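Local structure of glutathione S-transferase (Acinetobacter baumannii, 4MP4) at residues 120-123 and 124-128; 175-179 and 180-184. The protein probably catalyses the conjugation of glutathione to electrophilic substrates, as other members of the glutathione S-transferase family do. One frame throughout, in Å; residues are numbered along the deposited sequence.

Contact 1 of 2, residues 120-123 and 124-128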
ATOM      1  N   PRO A 120       0.627  17.406  -7.813  1.00 20.23           N
ATOM      2  CA  PRO A 120       1.829  16.561  -7.755  1.00 13.80           C
ATOM      3  C   PRO A 120       2.912  17.264  -6.944  1.00 14.96           C
ATOM      4  O   PRO A 120       2.773  18.467  -6.693  1.00 17.79           O
ATOM      5  CB  PRO A 120       2.229  16.411  -9.231  1.00 10.84           C
ATOM      6  CG  PRO A 120       1.664  17.627  -9.899  1.00 19.30           C
ATOM      7  CD  PRO A 120       0.380  17.945  -9.164  1.00 13.43           C
ATOM      8  N   THR A 121       3.959  16.554  -6.533  1.00 10.52           N
ATOM      9  CA  THR A 121       4.985  17.177  -5.683  1.00 19.52           C
ATOM     10  C   THR A 121       5.724  18.361  -6.338  1.00 16.25           C
ATOM     11  O   THR A 121       6.397  19.127  -5.663  1.00 22.93           O
ATOM     12  CB  THR A 121       6.002  16.170  -5.214  1.00 10.35           C
ATOM     13  OG1 THR A 121       6.571  15.520  -6.357  1.00 14.65           O
ATOM     14  CG2 THR A 121       5.344  15.142  -4.292  1.00 10.41           C
ATOM     15  N   ASP A 122       5.582  18.491  -7.650  1.00 17.21           N
ATOM     16  CA  ASP A 122       6.016  19.663  -8.407  1.00 19.07           C
ATOM     17  C   ASP A 122       5.530  20.965  -7.754  1.00 14.78           C
ATOM     18  O   ASP A 122       6.246  21.964  -7.739  1.00 16.10           O
ATOM     19  CB  ASP A 122       5.469  19.574  -9.847  1.00 22.10           C
ATOM     20  CG  ASP A 122       5.829  18.271 -10.528  1.00 34.90           C
ATOM     21  OD1 ASP A 122       5.265  17.208 -10.167  1.00 39.81           O
ATOM     22  OD2 ASP A 122       6.682  18.300 -11.440  1.00 49.38           O
ATOM     23  N   VAL A 123       4.309  20.957  -7.218  1.00 13.95           N
ATOM     24  CA  VAL A 123       3.758  22.157  -6.584  1.00 11.30           C
ATOM     25  C   VAL A 123       4.480  22.529  -5.281  1.00 17.11           C
ATOM     26  O   VAL A 123       4.587  23.720  -4.944  1.00 14.11           O
ATOM     27  CB  VAL A 123       2.222  22.079  -6.386  1.00 21.65           C
ATOM     28  CG1 VAL A 123       1.565  21.560  -7.657  1.00 11.59           C
ATOM     29  CG2 VAL A 123       1.851  21.213  -5.195  1.00 20.81           C
ATOM     30  N   ILE A 124       5.014  21.524  -4.584  1.00 12.73           N
ATOM     31  CA  ILE A 124       5.805  21.747  -3.370  1.00 13.95           C
ATOM     32  C   ILE A 124       7.218  22.241  -3.692  1.00 14.42           C
ATOM     33  O   ILE A 124       7.744  23.121  -3.016  1.00 19.98           O
ATOM     34  CB  ILE A 124       5.921  20.451  -2.513  1.00 16.66           C
ATOM     35  CG1 ILE A 124       4.542  19.959  -2.077  1.00 11.16           C
ATOM     36  CG2 ILE A 124       6.860  20.650  -1.316  1.00 11.19           C
ATOM     37  CD1 ILE A 124       4.561  18.566  -1.489  1.00 14.04           C
ATOM     38  N   PHE A 125       7.823  21.686  -4.736  1.00 13.99           N
ATOM     39  CA  PHE A 125       9.247  21.919  -4.992  1.00 15.21           C
ATOM     40  C   PHE A 125       9.569  22.870  -6.146  1.00 15.37           C
ATOM     41  O   PHE A 125      10.688  23.359  -6.243  1.00 18.00           O
ATOM     42  CB  PHE A 125       9.975  20.585  -5.233  1.00 13.66           C
ATOM     43  CG  PHE A 125       9.910  19.624  -4.067  1.00 15.98           C
ATOM     44  CD1 PHE A 125      10.503  19.937  -2.856  1.00 15.52           C
ATOM     45  CD2 PHE A 125       9.272  18.397  -4.193  1.00 18.68           C
ATOM     46  CE1 PHE A 125      10.448  19.043  -1.780  1.00 13.84           C
ATOM     47  CE2 PHE A 125       9.219  17.501  -3.128  1.00 13.34           C
ATOM     48  CZ  PHE A 125       9.814  17.819  -1.928  1.00 10.76           C
ATOM     49  N   ILE A 126       8.613  23.127  -7.034  1.00 14.12           N
ATOM     50  CA  ILE A 126       8.915  23.928  -8.224  1.00 11.18           C
ATOM     51  C   ILE A 126       8.032  25.184  -8.375  1.00 15.07           C
ATOM     52  O   ILE A 126       8.520  26.296  -8.330  1.00 22.61           O
ATOM     53  CB  ILE A 126       8.898  23.044  -9.481  1.00 15.69           C
ATOM     54  CG1 ILE A 126       9.805  21.829  -9.239  1.00 16.28           C
ATOM     55  CG2 ILE A 126       9.390  23.818 -10.662  1.00 11.30           C
ATOM     56  CD1 ILE A 126       9.837  20.811 -10.333  1.00 12.38           C
ATOM     57  N   GLN A 127       6.732  25.004  -8.525  1.00 13.83           N
ATOM     58  CA  GLN A 127       5.820  26.132  -8.666  1.00 19.70           C
ATOM     59  C   GLN A 127       4.392  25.630  -8.549  1.00 15.32           C
ATOM     60  O   GLN A 127       4.110  24.485  -8.879  1.00 17.29           O
ATOM     61  CB  GLN A 127       6.012  26.829 -10.008  1.00 27.30           C
ATOM     62  CG  GLN A 127       6.046  25.876 -11.171  1.00 37.68           C
ATOM     63  CD  GLN A 127       5.659  26.530 -12.470  1.00 43.27           C
ATOM     64  OE1 GLN A 127       4.917  27.507 -12.488  1.00 46.10           O
ATOM     65  NE2 GLN A 127       6.149  25.988 -13.568  1.00 44.21           N
ATOM     66  N   PRO A 128       3.486  26.485  -8.069  1.00 16.44           N
ATOM     67  CA  PRO A 128       2.090  26.070  -7.901  1.00 14.86           C
ATOM     68  C   PRO A 128       1.393  25.790  -9.234  1.00 18.93           C
ATOM     69  O   PRO A 128       1.896  26.175 -10.293  1.00 23.08           O
ATOM     70  CB  PRO A 128       1.445  27.274  -7.217  1.00 16.66           C
ATOM     71  CG  PRO A 128       2.566  28.023  -6.614  1.00 20.38           C
ATOM     72  CD  PRO A 128       3.723  27.838  -7.549  1.00 17.57           C
TER
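T121 and F125 meet across one turn of the short helix 122-125, a single-turn helix in the all-helical C-terminal domain of the glutathione S-transferase fold. Backbone hydrogen bonds hold the turn together. F125 N donates to T121 O at 3.1 Å, and I124 N adds a weak bond to the same oxygen. One residue further on, D122 O is gripped twice, by I126 N at 2.7 Å and by Q127 N at 3.2 Å, the two donors coming from opposite faces of the carbonyl plane. I126 is the first residue to leave helical geometry, and D122 O holds both it and Q127.

Side-chain packing adds to these bonds. With CG anti to its carbonyl carbon (chi1 -61°), the F125 ring comes alongside T121: CE2 and CD2 both lie 4.1 Å from T121 CB, and F125 CD2 approaches the carbonyl oxygen T121 O at 3.3 Å. I124 CG2 sits over the centre of the F125 ring, 3.9 Å above its plane. D122 and I126 lie side by side pointing the same way, D122 OD2 4.2 Å from I126 CD1. Beyond the turn, the I124 side chain packs against L172, Q175 and R176 of helix 165-178, F125 reaches L205 and R208 of helix 199-215, and T121 OG1 is hydrogen-bonded to L17 O.

A C-H...O contact finishes the turn: V123 CA faces Q127 O at 3.3 Å, almost straight, with 173° at the hydrogen.

Contact 2 of 2, residues 175-179 and 180-184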
ATOM      1  N   GLN A 175       1.223  19.480   2.399  1.00 19.98           N
ATOM      2  CA  GLN A 175       2.048  20.461   1.723  1.00 19.12           C
ATOM      3  C   GLN A 175       1.672  20.603   0.255  1.00 21.56           C
ATOM      4  O   GLN A 175       1.855  21.669  -0.332  1.00 23.76           O
ATOM      5  CB  GLN A 175       3.535  20.121   1.876  1.00 23.03           C
ATOM      6  CG  GLN A 175       4.166  20.610   3.205  1.00 22.67           C
ATOM      7  CD  GLN A 175       4.370  22.128   3.253  1.00 20.29           C
ATOM      8  OE1 GLN A 175       3.457  22.902   2.970  1.00 26.43           O
ATOM      9  NE2 GLN A 175       5.573  22.550   3.602  1.00 18.36           N
ATOM     10  N   ARG A 176       1.133  19.535  -0.326  1.00 17.94           N
ATOM     11  CA  ARG A 176       0.651  19.566  -1.703  1.00 18.43           C
ATOM     12  C   ARG A 176      -0.407  20.645  -1.835  1.00 16.57           C
ATOM     13  O   ARG A 176      -0.538  21.290  -2.869  1.00 19.44           O
ATOM     14  CB  ARG A 176       0.053  18.204  -2.118  1.00 15.31           C
ATOM     15  CG  ARG A 176       1.007  17.049  -1.978  1.00  7.30           C
ATOM     16  CD  ARG A 176       0.343  15.687  -2.220  1.00 17.33           C
ATOM     17  NE  ARG A 176       0.597  15.301  -3.594  1.00 28.50           N
ATOM     18  CZ  ARG A 176       1.312  14.255  -3.967  1.00 22.22           C
ATOM     19  NH1 ARG A 176       1.802  13.431  -3.065  1.00 17.05           N
ATOM     20  NH2 ARG A 176       1.501  14.026  -5.253  1.00 29.18           N
ATOM     21  N   LEU A 177      -1.151  20.855  -0.762  1.00 16.62           N
ATOM     22  CA  LEU A 177      -2.217  21.838  -0.754  1.00 14.41           C
ATOM     23  C   LEU A 177      -1.700  23.201  -0.309  1.00 21.85           C
ATOM     24  O   LEU A 177      -1.972  24.231  -0.935  1.00 27.04           O
ATOM     25  CB  LEU A 177      -3.312  21.364   0.189  1.00 15.07           C
ATOM     26  CG  LEU A 177      -4.176  20.224  -0.333  1.00 19.14           C
ATOM     27  CD1 LEU A 177      -5.015  19.645   0.797  1.00 22.09           C
ATOM     28  CD2 LEU A 177      -5.067  20.744  -1.465  1.00 20.08           C
ATOM     29  N   ILE A 178      -0.950  23.199   0.781  1.00 19.67           N
ATOM     30  CA  ILE A 178      -0.450  24.430   1.371  1.00 17.30           C
ATOM     31  C   ILE A 178       0.442  25.206   0.400  1.00 17.25           C
ATOM     32  O   ILE A 178       0.221  26.393   0.147  1.00 12.71           O
ATOM     33  CB  ILE A 178       0.311  24.131   2.671  1.00 14.92           C
ATOM     34  CG1 ILE A 178      -0.661  23.548   3.712  1.00 22.20           C
ATOM     35  CG2 ILE A 178       0.981  25.385   3.190  1.00 17.56           C
ATOM     36  CD1 ILE A 178      -0.002  22.773   4.818  1.00 12.57           C
ATOM     37  N   GLN A 179       1.417  24.516  -0.174  1.00 15.61           N
ATOM     38  CA  GLN A 179       2.406  25.169  -1.016  1.00 17.74           C
ATOM     39  C   GLN A 179       1.817  25.637  -2.332  1.00 23.10           C
ATOM     40  O   GLN A 179       2.401  26.492  -3.004  1.00 23.66           O
ATOM     41  CB  GLN A 179       3.596  24.239  -1.256  1.00 13.04           C
ATOM     42  CG  GLN A 179       4.309  23.889   0.022  1.00 12.35           C
ATOM     43  CD  GLN A 179       4.779  25.151   0.712  1.00 19.60           C
ATOM     44  OE1 GLN A 179       5.201  26.080   0.046  1.00 21.58           O
ATOM     45  NE2 GLN A 179       4.666  25.208   2.035  1.00 10.97           N
ATOM     46  N   ASN A 180       0.659  25.081  -2.690  1.00 19.34           N
ATOM     47  CA  ASN A 180      -0.007  25.450  -3.930  1.00 18.47           C
ATOM     48  C   ASN A 180      -0.980  26.608  -3.759  1.00 27.44           C
ATOM     49  O   ASN A 180      -1.440  27.186  -4.735  1.00 38.80           O
ATOM     50  CB  ASN A 180      -0.694  24.239  -4.556  1.00 17.17           C
ATOM     51  CG  ASN A 180      -1.084  24.470  -6.016  1.00 22.97           C
ATOM     52  OD1 ASN A 180      -0.282  24.265  -6.935  1.00 20.58           O
ATOM     53  ND2 ASN A 180      -2.315  24.892  -6.231  1.00  9.52           N
ATOM     54  N   GLY A 181      -1.282  26.959  -2.515  1.00 28.91           N
ATOM     55  CA  GLY A 181      -2.133  28.102  -2.244  1.00 12.32           C
ATOM     56  C   GLY A 181      -3.535  27.723  -1.827  1.00 20.47           C
ATOM     57  O   GLY A 181      -4.306  28.578  -1.405  1.00 36.91           O
ATOM     58  N   ASP A 182      -3.876  26.443  -1.932  1.00 19.14           N
ATOM     59  CA  ASP A 182      -5.230  25.981  -1.613  1.00 18.87           C
ATOM     60  C   ASP A 182      -5.555  26.232  -0.139  1.00 31.92           C
ATOM     61  O   ASP A 182      -4.657  26.445   0.676  1.00 26.24           O
ATOM     62  CB  ASP A 182      -5.390  24.488  -1.939  1.00 12.28           C
ATOM     63  CG  ASP A 182      -5.104  24.167  -3.395  1.00 33.35           C
ATOM     64  OD1 ASP A 182      -5.724  24.788  -4.281  1.00 39.34           O
ATOM     65  OD2 ASP A 182      -4.253  23.291  -3.657  1.00 35.96           O
ATOM     66  N   ALA A 183      -6.842  26.183   0.195  1.00 41.70           N
ATOM     67  CA  ALA A 183      -7.313  26.542   1.529  1.00 39.93           C
ATOM     68  C   ALA A 183      -7.071  25.431   2.542  1.00 37.95           C
ATOM     69  O   ALA A 183      -7.555  24.309   2.375  1.00 35.60           O
ATOM     70  CB  ALA A 183      -8.799  26.908   1.483  1.00 35.15           C
ATOM     71  N   VAL A 184      -6.329  25.752   3.597  1.00 16.96           N
ATOM     72  CA  VAL A 184      -6.017  24.783   4.640  1.00 17.70           C
ATOM     73  C   VAL A 184      -6.160  25.429   6.007  1.00 21.31           C
ATOM     74  O   VAL A 184      -5.762  26.566   6.191  1.00 20.45           O
ATOM     75  CB  VAL A 184      -4.579  24.187   4.471  1.00 21.16           C
ATOM     76  CG1 VAL A 184      -4.239  23.177   5.604  1.00 15.55           C
ATOM     77  CG2 VAL A 184      -4.439  23.516   3.104  1.00 16.52           C
TER
HETATM   78  O   HOH W   1      -1.985  27.413   0.967  1.00 23.84           O
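The L177 and D182 side chains cross at about a right angle where a Schellman motif closes helix 165-178. Among the backbone bonds, G181 N donates to I178 O at 3.1 Å, coming from above the carbonyl plane, inside a type I turn from I178 to G181. L177 O collects three weak bonds, from N180 N, G181 N and D182 N. G181 has a positive phi (105°), where a CB would jam against the preceding carbonyl oxygen. A water donates to both I178 O, at 2.6 Å, and D182 O, tying the turn to the outgoing chain.

Apolar contacts come next. V184 CG2 sits 3.8 Å from L177 CB and equally close to I178 CG1.

The polar ends find partners in the neighbouring loops. D182 OD2 forms a salt bridge with R119 NE and also meets the methyl L177 CD2 at 3.5 Å; N180 OD1 accepts from K129 N. Back on the helix, Q179 NE2 donates to Q175 OE1 at 2.8 Å; that oxygen lies within the plane of the Q179 amide, while the donor is tilted 26° from the Q175 carbonyl plane.

Three weak, bent N-H donors thus share L177 O, the straighter bond from G181 N to I178 O (148°) is the better aligned, and the R119 salt bridge would offset the D182 charge.

Contacts 1 and 2 both finish a helix in the C-terminal domain, with centres about 10 Å apart. Both are partly buried; contact 1 is exposed at I126-P128, contact 2 at its turn, around Q179 and G181. Their chemistry differs: contact 1 sets two donors on D122 O beside an aromatic ring, whereas contact 2 has three weak donors on L177 O, a positive-phi glycine, a bridging water and an outlying salt bridge to R119. They also pack directly on each other. V123 CG2 lies 3.3 Å from R176 O, and P128 CA lies 3.1 Å from N180 OD1. The 120-128 segment therefore covers one flank of the end of helix 165-178, while helices 135-151 and 186-196 pack on L177, I178 and V184.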